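PDB 3VA7: KLLA0E08119p, which probably uses biotin and ATP to carboxylate urea to urea-1-carboxylate, the first step in breaking urea down to ammonia and carbon dioxide. Local coordinates for residues P508-S511 with Y512-R515; N617-I620 with L621-G624; Q772-P775 with G776-I779; V788-Q791 with L792-Q796. All coordinates share one frame; numbering follows the deposited sequence.

Overall arrangement
The four contacts belong to the urea carboxylase portion of a longer multifunctional protein. All are local, between side chains near in sequence, and they illustrate how helix starts, loops, turns and helix bodies are each fixed within a few residues. Interaction 1 is the hub: Asp510 OD1 lies 3.0 Å from Gln772 NE2 of interaction 3, probably a hydrogen bond, and Tyr512 CE1 packs 3.8 Å from Gln796 CB of interaction 4. Interaction 2 stands apart, its centre about 20 Å from that of interaction 1. Interaction 4 holds Arg790 of the sodium site, whose ion is about 10 Å from the side chain of Arg515; the side chain of Pro775 in interaction 3 is about 12 Å from the bound biotin group.

Interaction 1. Residues P508-S511 with Y512-R515; sequences PMDS and YSFR
Pro508 and Phe514 supply the apolar half of this helix start. The pyrrolidine ring lies against one face of the phenyl group, its CG 3.6 Å from CG of Phe514 and its CB 3.7 Å from CD1 of the same ring, while the two side chains cross at about a right angle. Phe514 is brought there by a chi1 of 174°, which puts CG opposite its own backbone nitrogen, with the ring against the proline. Were Phe514 an alanine, Pro508 would probably lose the ring it lies against, and a gap would open at the start of the helix.

The polar half is an N-cap. Asp510 stands immediately before the helix, and its OD2 accepts from Ser513 N over 3.1 Å, the donor arriving from above the carboxylate plane and tilted 40° out of it. Ser513 OG donates to the other oxygen, OD1, although that bond is modelled so short that its length is doubtful. Gln772 NE2 is a second donor to OD1.

Backbone bonds then take over. Phe514 N reaches Asp510 O in a weak, long bond of 3.5 Å, and Arg515 N donates to Ser511 O over 3.1 Å.

Seen in the fold, helix 511-520 starts between two layers: Pro508 and Ser513 rest on Tyr589 of strand 587-592 and Phe514 on Ala529 of strand 529-533, while Tyr512, its OH bonded to Leu653 O, packs on helix 786-802, where Arg515 forms a salt bridge with Asp797.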
ATOM      1  N   PRO A 508     -12.694 -11.455   1.023  1.00 27.97           N
ATOM      2  CA  PRO A 508     -12.555 -12.833   0.549  1.00 28.36           C
ATOM      3  C   PRO A 508     -13.259 -13.016  -0.765  1.00 29.93           C
ATOM      4  O   PRO A 508     -14.375 -12.508  -1.024  1.00 29.58           O
ATOM      5  CB  PRO A 508     -13.315 -13.654   1.573  1.00 28.51           C
ATOM      6  CG  PRO A 508     -14.365 -12.676   2.113  1.00 28.74           C
ATOM      7  CD  PRO A 508     -13.728 -11.305   2.065  1.00 28.03           C
ATOM      8  N   MET A 509     -12.601 -13.796  -1.584  1.00 31.15           N
ATOM      9  CA  MET A 509     -13.097 -14.189  -2.869  1.00 31.32           C
ATOM     10  C   MET A 509     -14.268 -15.186  -2.796  1.00 31.12           C
ATOM     11  O   MET A 509     -15.061 -15.275  -3.737  1.00 31.13           O
ATOM     12  CB  MET A 509     -11.898 -14.823  -3.538  1.00 31.96           C
ATOM     13  CG  MET A 509     -12.016 -14.968  -4.958  1.00 32.99           C
ATOM     14  SD  MET A 509     -11.678 -13.434  -5.771  1.00 35.56           S
ATOM     15  CE  MET A 509     -11.339 -14.206  -7.391  1.00 30.26           C
ATOM     16  N   ASP A 510     -14.322 -15.993  -1.722  1.00 30.76           N
ATOM     17  CA  ASP A 510     -15.451 -16.888  -1.461  1.00 29.84           C
ATOM     18  C   ASP A 510     -15.919 -16.412  -0.118  1.00 29.92           C
ATOM     19  O   ASP A 510     -15.348 -16.781   0.923  1.00 30.17           O
ATOM     20  CB  ASP A 510     -15.029 -18.385  -1.461  1.00 29.21           C
ATOM     21  CG  ASP A 510     -15.948 -19.327  -0.565  1.00 30.16           C
ATOM     22  OD1 ASP A 510     -15.599 -20.538  -0.362  1.00 29.24           O
ATOM     23  OD2 ASP A 510     -17.003 -18.885  -0.050  1.00 28.03           O
ATOM     24  N   SER A 511     -16.957 -15.585  -0.128  1.00 29.45           N
ATOM     25  CA  SER A 511     -17.348 -14.947   1.118  1.00 29.48           C
ATOM     26  C   SER A 511     -18.065 -15.834   2.087  1.00 30.22           C
ATOM     27  O   SER A 511     -18.009 -15.550   3.300  1.00 31.99           O
ATOM     28  CB  SER A 511     -18.093 -13.615   0.937  1.00 29.81           C
ATOM     29  OG  SER A 511     -19.454 -13.740   0.632  1.00 24.51           O
ATOM     30  N   TYR A 512     -18.688 -16.908   1.608  1.00 30.03           N
ATOM     31  CA  TYR A 512     -19.432 -17.833   2.521  1.00 30.45           C
ATOM     32  C   TYR A 512     -18.531 -18.632   3.501  1.00 30.24           C
ATOM     33  O   TYR A 512     -18.701 -18.562   4.748  1.00 30.83           O
ATOM     34  CB  TYR A 512     -20.431 -18.741   1.750  1.00 30.70           C
ATOM     35  CG  TYR A 512     -21.438 -19.391   2.663  1.00 32.47           C
ATOM     36  CD1 TYR A 512     -22.274 -18.621   3.468  1.00 32.89           C
ATOM     37  CD2 TYR A 512     -21.508 -20.773   2.783  1.00 33.87           C
ATOM     38  CE1 TYR A 512     -23.158 -19.207   4.338  1.00 34.29           C
ATOM     39  CE2 TYR A 512     -22.390 -21.371   3.675  1.00 34.67           C
ATOM     40  CZ  TYR A 512     -23.208 -20.588   4.442  1.00 34.87           C
ATOM     41  OH  TYR A 512     -24.080 -21.172   5.321  1.00 35.25           O
ATOM     42  N   SER A 513     -17.568 -19.356   2.946  1.00 29.34           N
ATOM     43  CA  SER A 513     -16.573 -20.045   3.741  1.00 28.90           C
ATOM     44  C   SER A 513     -15.881 -19.093   4.694  1.00 29.40           C
ATOM     45  O   SER A 513     -15.575 -19.461   5.855  1.00 29.46           O
ATOM     46  CB  SER A 513     -15.519 -20.700   2.848  1.00 29.49           C
ATOM     47  OG  SER A 513     -16.037 -21.496   1.768  1.00 28.83           O
ATOM     48  N   PHE A 514     -15.628 -17.858   4.228  1.00 29.78           N
ATOM     49  CA  PHE A 514     -14.881 -16.904   5.040  1.00 29.22           C
ATOM     50  C   PHE A 514     -15.693 -16.660   6.308  1.00 30.51           C
ATOM     51  O   PHE A 514     -15.157 -16.653   7.421  1.00 30.61           O
ATOM     52  CB  PHE A 514     -14.634 -15.596   4.287  1.00 28.72           C
ATOM     53  CG  PHE A 514     -13.991 -14.507   5.142  1.00 26.59           C
ATOM     54  CD1 PHE A 514     -12.620 -14.312   5.125  1.00 23.60           C
ATOM     55  CD2 PHE A 514     -14.782 -13.671   5.958  1.00 25.42           C
ATOM     56  CE1 PHE A 514     -12.033 -13.307   5.945  1.00 24.01           C
ATOM     57  CE2 PHE A 514     -14.214 -12.657   6.794  1.00 24.09           C
ATOM     58  CZ  PHE A 514     -12.822 -12.469   6.774  1.00 20.67           C
ATOM     59  N   ARG A 515     -16.999 -16.457   6.132  1.00 31.54           N
ATOM     60  CA  ARG A 515     -17.848 -16.082   7.252  1.00 32.49           C
ATOM     61  C   ARG A 515     -18.158 -17.289   8.113  1.00 32.61           C
ATOM     62  O   ARG A 515     -18.293 -17.175   9.317  1.00 31.86           O
ATOM     63  CB  ARG A 515     -19.131 -15.441   6.770  1.00 33.61           C
ATOM     64  CG  ARG A 515     -18.907 -14.220   5.904  1.00 33.28           C
ATOM     65  CD  ARG A 515     -20.038 -13.295   6.036  1.00 30.20           C
ATOM     66  NE  ARG A 515     -21.152 -13.619   5.177  1.00 32.00           N
ATOM     67  CZ  ARG A 515     -22.432 -13.320   5.469  1.00 32.70           C
ATOM     68  NH1 ARG A 515     -22.769 -12.712   6.626  1.00 27.00           N
ATOM     69  NH2 ARG A 515     -23.384 -13.672   4.617  1.00 27.04           N
TER

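Interaction 2. Residues N617-I620 with L621-G624; sequences NGRI and LKLG
Arg619 and Lys622 meet across an irregular, extended loop that leads from strand 587-592 to strand 626-628 in the carboxyltransferase region. Within this loop a basic side chain folds forward along its own backbone, and the aliphatic part of the lysine three residues on covers one of its faces.

The arginine comes first. With chi1 at 55°, CG lies between the backbone nitrogen and the carbonyl carbon, and the guanidinium arrives with its edge beside the main chain of Leu621, Arg619 NH1 standing 3.5 Å from Leu621 C. The same NH1 donates to Ile620 O over 2.6 Å, with an angle of 154° at the hydrogen and the acceptor close to the guanidinium plane. NH2 faces a charge instead, forming a salt bridge with Asp625, whose other carboxylate oxygen accepts from Lys622 N. That aspartate thus ties the arginine to the backbone it runs along, and probably offsets the two like charges, Arg619 NE and Lys622 NZ, which stand 4.5 Å apart.

Ile620 follows, its carbonyl accepting from the arginine. Its side chain rests on Asn486 of a neighbouring loop, and beyond it the backbones of Leu621 and Gly624 bond in turn, joining the loop to Thr487, just before strand 488-490, and to Val480 at the end of strand 477-480.

The lysine crosses the arginine at about a right angle: Lys622 CB is 3.6 Å from Arg619 NH1, and Lys622 CD sits 3.7 Å above the guanidinium plane, over the centre of the group.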
ATOM      1  N   ASN A 617       0.559  -4.785   5.667  1.00 38.12           N
ATOM      2  CA  ASN A 617       1.336  -3.861   4.883  1.00 38.72           C
ATOM      3  C   ASN A 617       1.143  -3.976   3.375  1.00 36.99           C
ATOM      4  O   ASN A 617       2.108  -4.046   2.603  1.00 37.13           O
ATOM      5  CB  ASN A 617       2.828  -3.940   5.254  1.00 39.47           C
ATOM      6  CG  ASN A 617       3.595  -2.687   4.776  1.00 44.22           C
ATOM      7  OD1 ASN A 617       4.765  -2.786   4.375  1.00 47.33           O
ATOM      8  ND2 ASN A 617       2.908  -1.495   4.788  1.00 45.22           N
ATOM      9  N   GLY A 618      -0.105  -3.997   2.952  1.00 35.50           N
ATOM     10  CA  GLY A 618      -0.401  -3.961   1.515  1.00 33.77           C
ATOM     11  C   GLY A 618      -0.049  -5.151   0.641  1.00 32.88           C
ATOM     12  O   GLY A 618      -0.098  -5.020  -0.584  1.00 33.29           O
ATOM     13  N   ARG A 619       0.262  -6.314   1.219  1.00 32.05           N
ATOM     14  CA  ARG A 619       0.713  -7.467   0.396  1.00 32.72           C
ATOM     15  C   ARG A 619       0.413  -8.829   1.014  1.00 32.33           C
ATOM     16  O   ARG A 619       0.073  -8.916   2.189  1.00 31.98           O
ATOM     17  CB  ARG A 619       2.238  -7.420   0.114  1.00 31.86           C
ATOM     18  CG  ARG A 619       3.093  -7.324   1.386  1.00 34.02           C
ATOM     19  CD  ARG A 619       4.474  -8.025   1.319  1.00 36.45           C
ATOM     20  NE  ARG A 619       5.214  -7.867   2.587  1.00 39.58           N
ATOM     21  CZ  ARG A 619       5.201  -8.751   3.603  1.00 41.57           C
ATOM     22  NH1 ARG A 619       4.468  -9.883   3.524  1.00 41.61           N
ATOM     23  NH2 ARG A 619       5.895  -8.505   4.719  1.00 34.96           N
ATOM     24  N   ILE A 620       0.615  -9.884   0.219  1.00 32.18           N
ATOM     25  CA  ILE A 620       0.588 -11.273   0.714  1.00 31.82           C
ATOM     26  C   ILE A 620       1.668 -11.529   1.766  1.00 32.92           C
ATOM     27  O   ILE A 620       2.679 -10.824   1.827  1.00 33.43           O
ATOM     28  CB  ILE A 620       0.703 -12.295  -0.415  1.00 31.36           C
ATOM     29  CG1 ILE A 620       2.061 -12.233  -1.108  1.00 28.81           C
ATOM     30  CG2 ILE A 620      -0.454 -12.140  -1.436  1.00 30.05           C
ATOM     31  CD1 ILE A 620       2.237 -13.392  -2.085  1.00 26.29           C
ATOM     32  N   LEU A 621       1.434 -12.506   2.627  1.00 33.78           N
ATOM     33  CA  LEU A 621       2.365 -12.804   3.699  1.00 34.53           C
ATOM     34  C   LEU A 621       3.682 -13.323   3.139  1.00 36.35           C
ATOM     35  O   LEU A 621       3.718 -13.835   2.019  1.00 35.50           O
ATOM     36  CB  LEU A 621       1.772 -13.818   4.638  1.00 33.70           C
ATOM     37  CG  LEU A 621       0.479 -13.435   5.323  1.00 32.79           C
ATOM     38  CD1 LEU A 621       0.313 -14.213   6.640  1.00 26.95           C
ATOM     39  CD2 LEU A 621       0.527 -11.954   5.581  1.00 33.91           C
ATOM     40  N   LYS A 622       4.750 -13.164   3.929  1.00 39.05           N
ATOM     41  CA  LYS A 622       6.121 -13.587   3.580  1.00 41.31           C
ATOM     42  C   LYS A 622       6.794 -14.361   4.728  1.00 42.63           C
ATOM     43  O   LYS A 622       6.482 -14.145   5.942  1.00 42.34           O
ATOM     44  CB  LYS A 622       6.998 -12.362   3.239  1.00 41.75           C
ATOM     45  CG  LYS A 622       6.952 -11.895   1.756  1.00 43.40           C
ATOM     46  CD  LYS A 622       7.757 -10.575   1.535  1.00 44.86           C
ATOM     47  CE  LYS A 622       8.321 -10.512   0.115  1.00 45.60           C
ATOM     48  NZ  LYS A 622       8.005  -9.240  -0.673  1.00 46.49           N
ATOM     49  N   LEU A 623       7.751 -15.226   4.354  1.00 44.04           N
ATOM     50  CA  LEU A 623       8.562 -15.989   5.339  1.00 45.38           C
ATOM     51  C   LEU A 623       9.091 -14.986   6.302  1.00 45.52           C
ATOM     52  O   LEU A 623       9.652 -13.990   5.880  1.00 45.67           O
ATOM     53  CB  LEU A 623       9.744 -16.694   4.663  1.00 45.85           C
ATOM     54  CG  LEU A 623      10.650 -17.723   5.394  1.00 47.65           C
ATOM     55  CD1 LEU A 623      11.921 -17.912   4.556  1.00 47.46           C
ATOM     56  CD2 LEU A 623      11.043 -17.353   6.840  1.00 50.39           C
ATOM     57  N   GLY A 624       8.873 -15.209   7.592  1.00 46.40           N
ATOM     58  CA  GLY A 624       9.351 -14.263   8.597  1.00 45.57           C
ATOM     59  C   GLY A 624       8.356 -13.265   9.141  1.00 45.53           C
ATOM     60  O   GLY A 624       8.554 -12.760  10.253  1.00 46.55           O
TER

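Interaction 3. Residues Q772-P775 with G776-I779; sequences QLTP and GDTI
Thr774 and Asp777 close a type II beta turn that feeds the chain into strand 778-783, part of a mixed sheet in the carboxyltransferase region. The turn is sealed by Asp777 N, which donates to Thr774 O over 3.0 Å. Gly776, at the third position, has a phi of 89°, where a side chain would jam against Pro775 O.

The aspartate also reaches back over the turn. Its chi1 of -74° sets CG anti to the carbonyl carbon, beside the backbone nitrogen, from where the carboxylate faces Thr774. OD1 takes a weak bond from Thr774 N at 3.1 Å and another from Trp663 NE1, so this buried oxygen is shared between turn and sheet. OD2 lies 2.9 Å from Thr774 OG1, and Lys661 NZ attends both: it is hydrogen-bonded to OG1 and makes a long, weak ion pair with OD2. An asparagine at Asp777 would probably lose the weak ion pair with Lys661, and would set an NH2 against both Thr774 N and Trp663 NE1 if it took the place of OD1.

Gln772 is satisfied away from the turn, by Arg587 O and Cys586 N. The apolar part of the contact is Leu773 with Ile779, which cross at about a right angle, Leu773 CD2 touching Ile779 CG2 at 3.5 Å.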
ATOM      1  N   GLN A 772     -13.800 -20.425  -6.033  1.00 30.78           N
ATOM      2  CA  GLN A 772     -13.315 -21.780  -5.812  1.00 30.78           C
ATOM      3  C   GLN A 772     -12.951 -22.439  -7.129  1.00 30.79           C
ATOM      4  O   GLN A 772     -12.469 -23.591  -7.159  1.00 31.67           O
ATOM      5  CB  GLN A 772     -14.331 -22.618  -4.990  1.00 30.45           C
ATOM      6  CG  GLN A 772     -14.490 -22.195  -3.511  1.00 27.42           C
ATOM      7  CD  GLN A 772     -13.202 -22.340  -2.726  1.00 26.65           C
ATOM      8  OE1 GLN A 772     -12.256 -22.912  -3.237  1.00 29.85           O
ATOM      9  NE2 GLN A 772     -13.150 -21.821  -1.477  1.00 23.61           N
ATOM     10  N   LEU A 773     -13.168 -21.696  -8.216  1.00 30.57           N
ATOM     11  CA  LEU A 773     -12.727 -22.116  -9.534  1.00 31.25           C
ATOM     12  C   LEU A 773     -11.170 -22.238  -9.632  1.00 31.44           C
ATOM     13  O   LEU A 773     -10.445 -21.536  -8.939  1.00 30.27           O
ATOM     14  CB  LEU A 773     -13.304 -21.188 -10.600  1.00 31.46           C
ATOM     15  CG  LEU A 773     -14.834 -21.013 -10.752  1.00 31.80           C
ATOM     16  CD1 LEU A 773     -15.155 -20.063 -11.938  1.00 28.57           C
ATOM     17  CD2 LEU A 773     -15.556 -22.358 -10.912  1.00 24.68           C
ATOM     18  N   THR A 774     -10.686 -23.217 -10.397  1.00 31.50           N
ATOM     19  CA  THR A 774      -9.244 -23.421 -10.608  1.00 31.60           C
ATOM     20  C   THR A 774      -9.174 -23.614 -12.096  1.00 31.87           C
ATOM     21  O   THR A 774     -10.180 -23.990 -12.695  1.00 30.69           O
ATOM     22  CB  THR A 774      -8.651 -24.679  -9.880  1.00 31.26           C
ATOM     23  OG1 THR A 774      -9.452 -25.825 -10.160  1.00 32.80           O
ATOM     24  CG2 THR A 774      -8.584 -24.503  -8.355  1.00 32.60           C
ATOM     25  N   PRO A 775      -8.007 -23.340 -12.716  1.00 32.55           N
ATOM     26  CA  PRO A 775      -7.916 -23.513 -14.189  1.00 32.96           C
ATOM     27  C   PRO A 775      -8.318 -24.904 -14.571  1.00 33.20           C
ATOM     28  O   PRO A 775      -8.103 -25.830 -13.794  1.00 34.69           O
ATOM     29  CB  PRO A 775      -6.456 -23.291 -14.497  1.00 32.43           C
ATOM     30  CG  PRO A 775      -5.982 -22.397 -13.406  1.00 33.98           C
ATOM     31  CD  PRO A 775      -6.817 -22.692 -12.157  1.00 32.43           C
ATOM     32  N   GLY A 776      -8.988 -25.021 -15.707  1.00 33.02           N
ATOM     33  CA  GLY A 776      -9.488 -26.270 -16.177  1.00 32.38           C
ATOM     34  C   GLY A 776     -10.875 -26.610 -15.692  1.00 33.15           C
ATOM     35  O   GLY A 776     -11.495 -27.490 -16.266  1.00 34.22           O
ATOM     36  N   ASP A 777     -11.403 -25.944 -14.661  1.00 33.23           N
ATOM     37  CA  ASP A 777     -12.770 -26.244 -14.214  1.00 32.74           C
ATOM     38  C   ASP A 777     -13.693 -25.909 -15.368  1.00 33.21           C
ATOM     39  O   ASP A 777     -13.343 -25.091 -16.211  1.00 32.76           O
ATOM     40  CB  ASP A 777     -13.201 -25.458 -12.972  1.00 32.35           C
ATOM     41  CG  ASP A 777     -12.559 -25.955 -11.676  1.00 34.50           C
ATOM     42  OD1 ASP A 777     -12.881 -25.375 -10.605  1.00 38.88           O
ATOM     43  OD2 ASP A 777     -11.713 -26.892 -11.686  1.00 37.04           O
ATOM     44  N   THR A 778     -14.851 -26.573 -15.430  1.00 33.59           N
ATOM     45  CA  THR A 778     -15.915 -26.199 -16.356  1.00 34.75           C
ATOM     46  C   THR A 778     -17.071 -25.551 -15.585  1.00 34.49           C
ATOM     47  O   THR A 778     -17.361 -25.911 -14.444  1.00 34.95           O
ATOM     48  CB  THR A 778     -16.469 -27.437 -17.139  1.00 34.92           C
ATOM     49  OG1 THR A 778     -16.694 -28.523 -16.222  1.00 39.37           O
ATOM     50  CG2 THR A 778     -15.493 -27.895 -18.184  1.00 34.75           C
ATOM     51  N   ILE A 779     -17.763 -24.617 -16.206  1.00 34.63           N
ATOM     52  CA  ILE A 779     -18.889 -23.990 -15.539  1.00 34.85           C
ATOM     53  C   ILE A 779     -19.979 -23.793 -16.536  1.00 34.54           C
ATOM     54  O   ILE A 779     -19.708 -23.762 -17.750  1.00 35.41           O
ATOM     55  CB  ILE A 779     -18.517 -22.610 -14.863  1.00 35.20           C
ATOM     56  CG1 ILE A 779     -18.318 -21.501 -15.900  1.00 35.91           C
ATOM     57  CG2 ILE A 779     -17.249 -22.722 -13.997  1.00 34.86           C
ATOM     58  CD1 ILE A 779     -17.678 -20.225 -15.320  1.00 36.99           C
TER

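Interaction 4. Residues V788-Q791 with L792-Q796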
ATOM      1  N   VAL A 788     -35.199 -15.058  -6.750  1.00 35.27           N
ATOM      2  CA  VAL A 788     -34.440 -16.252  -6.378  1.00 34.71           C
ATOM      3  C   VAL A 788     -33.047 -15.847  -5.868  1.00 33.86           C
ATOM      4  O   VAL A 788     -32.564 -16.378  -4.889  1.00 34.40           O
ATOM      5  CB  VAL A 788     -34.378 -17.262  -7.544  1.00 34.25           C
ATOM      6  CG1 VAL A 788     -33.367 -18.340  -7.267  1.00 33.33           C
ATOM      7  CG2 VAL A 788     -35.741 -17.858  -7.725  1.00 34.29           C
ATOM      8  N   ALA A 789     -32.454 -14.871  -6.523  1.00 33.03           N
ATOM      9  CA  ALA A 789     -31.150 -14.399  -6.184  1.00 33.32           C
ATOM     10  C   ALA A 789     -31.118 -13.819  -4.764  1.00 33.89           C
ATOM     11  O   ALA A 789     -30.161 -14.030  -4.029  1.00 34.19           O
ATOM     12  CB  ALA A 789     -30.736 -13.380  -7.210  1.00 33.24           C
ATOM     13  N   ARG A 790     -32.193 -13.152  -4.350  1.00 35.03           N
ATOM     14  CA  ARG A 790     -32.306 -12.599  -2.965  1.00 35.65           C
ATOM     15  C   ARG A 790     -32.469 -13.691  -1.942  1.00 36.41           C
ATOM     16  O   ARG A 790     -31.936 -13.602  -0.824  1.00 36.95           O
ATOM     17  CB  ARG A 790     -33.450 -11.590  -2.866  1.00 34.74           C
ATOM     18  CG  ARG A 790     -33.276 -10.430  -3.872  1.00 37.43           C
ATOM     19  CD  ARG A 790     -32.099  -9.607  -3.424  1.00 41.19           C
ATOM     20  NE  ARG A 790     -32.403  -9.253  -2.041  1.00 46.94           N
ATOM     21  CZ  ARG A 790     -31.533  -8.849  -1.130  1.00 48.42           C
ATOM     22  NH1 ARG A 790     -30.229  -8.740  -1.439  1.00 45.42           N
ATOM     23  NH2 ARG A 790     -31.992  -8.579   0.098  1.00 49.98           N
ATOM     24  N   GLN A 791     -33.184 -14.743  -2.348  1.00 37.42           N
ATOM     25  CA  GLN A 791     -33.493 -15.883  -1.458  1.00 37.88           C
ATOM     26  C   GLN A 791     -32.200 -16.553  -1.028  1.00 36.47           C
ATOM     27  O   GLN A 791     -31.988 -16.762   0.182  1.00 36.47           O
ATOM     28  CB  GLN A 791     -34.426 -16.910  -2.146  1.00 38.45           C
ATOM     29  CG  GLN A 791     -35.928 -16.651  -2.000  1.00 42.25           C
ATOM     30  CD  GLN A 791     -36.777 -17.451  -3.006  1.00 47.29           C
ATOM     31  OE1 GLN A 791     -37.536 -16.868  -3.778  1.00 50.26           O
ATOM     32  NE2 GLN A 791     -36.623 -18.781  -3.019  1.00 47.75           N
ATOM     33  N   LEU A 792     -31.348 -16.877  -2.013  1.00 34.50           N
ATOM     34  CA  LEU A 792     -30.072 -17.508  -1.725  1.00 33.41           C
ATOM     35  C   LEU A 792     -29.299 -16.614  -0.748  1.00 33.14           C
ATOM     36  O   LEU A 792     -28.812 -17.054   0.296  1.00 31.97           O
ATOM     37  CB  LEU A 792     -29.300 -17.710  -3.016  1.00 32.95           C
ATOM     38  CG  LEU A 792     -29.853 -18.712  -4.032  1.00 32.46           C
ATOM     39  CD1 LEU A 792     -29.307 -18.519  -5.447  1.00 29.87           C
ATOM     40  CD2 LEU A 792     -29.559 -20.122  -3.576  1.00 31.76           C
ATOM     41  N   LYS A 793     -29.239 -15.334  -1.075  1.00 33.12           N
ATOM     42  CA  LYS A 793     -28.451 -14.416  -0.293  1.00 34.04           C
ATOM     43  C   LYS A 793     -28.920 -14.396   1.134  1.00 35.02           C
ATOM     44  O   LYS A 793     -28.115 -14.568   2.045  1.00 36.01           O
ATOM     45  CB  LYS A 793     -28.558 -13.006  -0.877  1.00 34.26           C
ATOM     46  CG  LYS A 793     -27.458 -12.101  -0.464  1.00 32.31           C
ATOM     47  CD  LYS A 793     -27.878 -11.242   0.694  1.00 31.67           C
ATOM     48  CE  LYS A 793     -26.639 -10.569   1.264  1.00 31.78           C
ATOM     49  NZ  LYS A 793     -27.024  -9.459   2.133  1.00 29.79           N
ATOM     50  N   GLU A 794     -30.222 -14.165   1.325  1.00 36.04           N
ATOM     51  CA  GLU A 794     -30.818 -14.088   2.656  1.00 37.44           C
ATOM     52  C   GLU A 794     -30.609 -15.367   3.455  1.00 37.41           C
ATOM     53  O   GLU A 794     -30.402 -15.311   4.674  1.00 37.44           O
ATOM     54  CB  GLU A 794     -32.296 -13.717   2.582  1.00 38.48           C
ATOM     55  CG  GLU A 794     -32.552 -12.219   2.779  1.00 43.75           C
ATOM     56  CD  GLU A 794     -33.831 -11.713   2.075  1.00 53.80           C
ATOM     57  OE1 GLU A 794     -34.048 -10.460   2.105  1.00 60.21           O
ATOM     58  OE2 GLU A 794     -34.616 -12.527   1.494  1.00 53.40           O
ATOM     59  N   SER A 795     -30.626 -16.508   2.764  1.00 36.72           N
ATOM     60  CA  SER A 795     -30.360 -17.758   3.414  1.00 36.55           C
ATOM     61  C   SER A 795     -28.923 -17.809   3.933  1.00 37.04           C
ATOM     62  O   SER A 795     -28.679 -18.471   4.938  1.00 37.06           O
ATOM     63  CB  SER A 795     -30.614 -18.924   2.477  1.00 36.35           C
ATOM     64  OG  SER A 795     -29.380 -19.432   2.003  1.00 36.73           O
ATOM     65  N   GLN A 796     -27.969 -17.142   3.267  1.00 36.64           N
ATOM     66  CA  GLN A 796     -26.607 -17.181   3.783  1.00 36.84           C
ATOM     67  C   GLN A 796     -26.521 -16.309   5.051  1.00 37.90           C
ATOM     68  O   GLN A 796     -25.885 -16.667   6.050  1.00 37.81           O
ATOM     69  CB  GLN A 796     -25.568 -16.787   2.723  1.00 36.98           C
ATOM     70  CG  GLN A 796     -25.454 -17.757   1.519  1.00 35.25           C
ATOM     71  CD  GLN A 796     -24.472 -17.307   0.408  1.00 35.10           C
ATOM     72  OE1 GLN A 796     -24.313 -17.997  -0.617  1.00 34.64           O
ATOM     73  NE2 GLN A 796     -23.815 -16.162   0.605  1.00 35.72           N
TER
HETATM   74  O   HOH W   1     -27.421  -7.715  -0.569  1.00 46.00           O
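Arg790 curls towards Lys793 and Glu794 because three successive torsions turn the same way, with chi2 at -69° and chi3 at -55°; the guanidinium is thereby folded over the next turn of helix 786-802. The aliphatic part of Lys793 lies alongside it, pointing the same way, with CD 4.0 Å from Arg790 NH1.

Glu794, one helical turn on, reaches the same group with a single oxygen: OE1 forms a salt bridge with Arg790 NH2 at 3.4 Å. The guanidinium and carboxylate planes stand 75° apart, so the pairing is not the flat two-oxygen kind. The helix backs it up, Glu794 N donating to Arg790 O over 2.8 Å.

A water lies at the guanidinium edge, in its plane, 3.1 Å from Arg790 NH1, and takes a weaker bond from Lys793 NZ, which also forms a salt bridge with Asp797. The sodium ion is placed about 2 Å from the Arg790 side chain, with Glu764 and Asp845 also at the site; a cation so near a guanidinium is unusual, so nothing should rest on that distance. Glu764 and Asp845 would probably offset its charge, while the carboxylates of Glu794 and Asp797 probably offset those of Arg790 and Lys793.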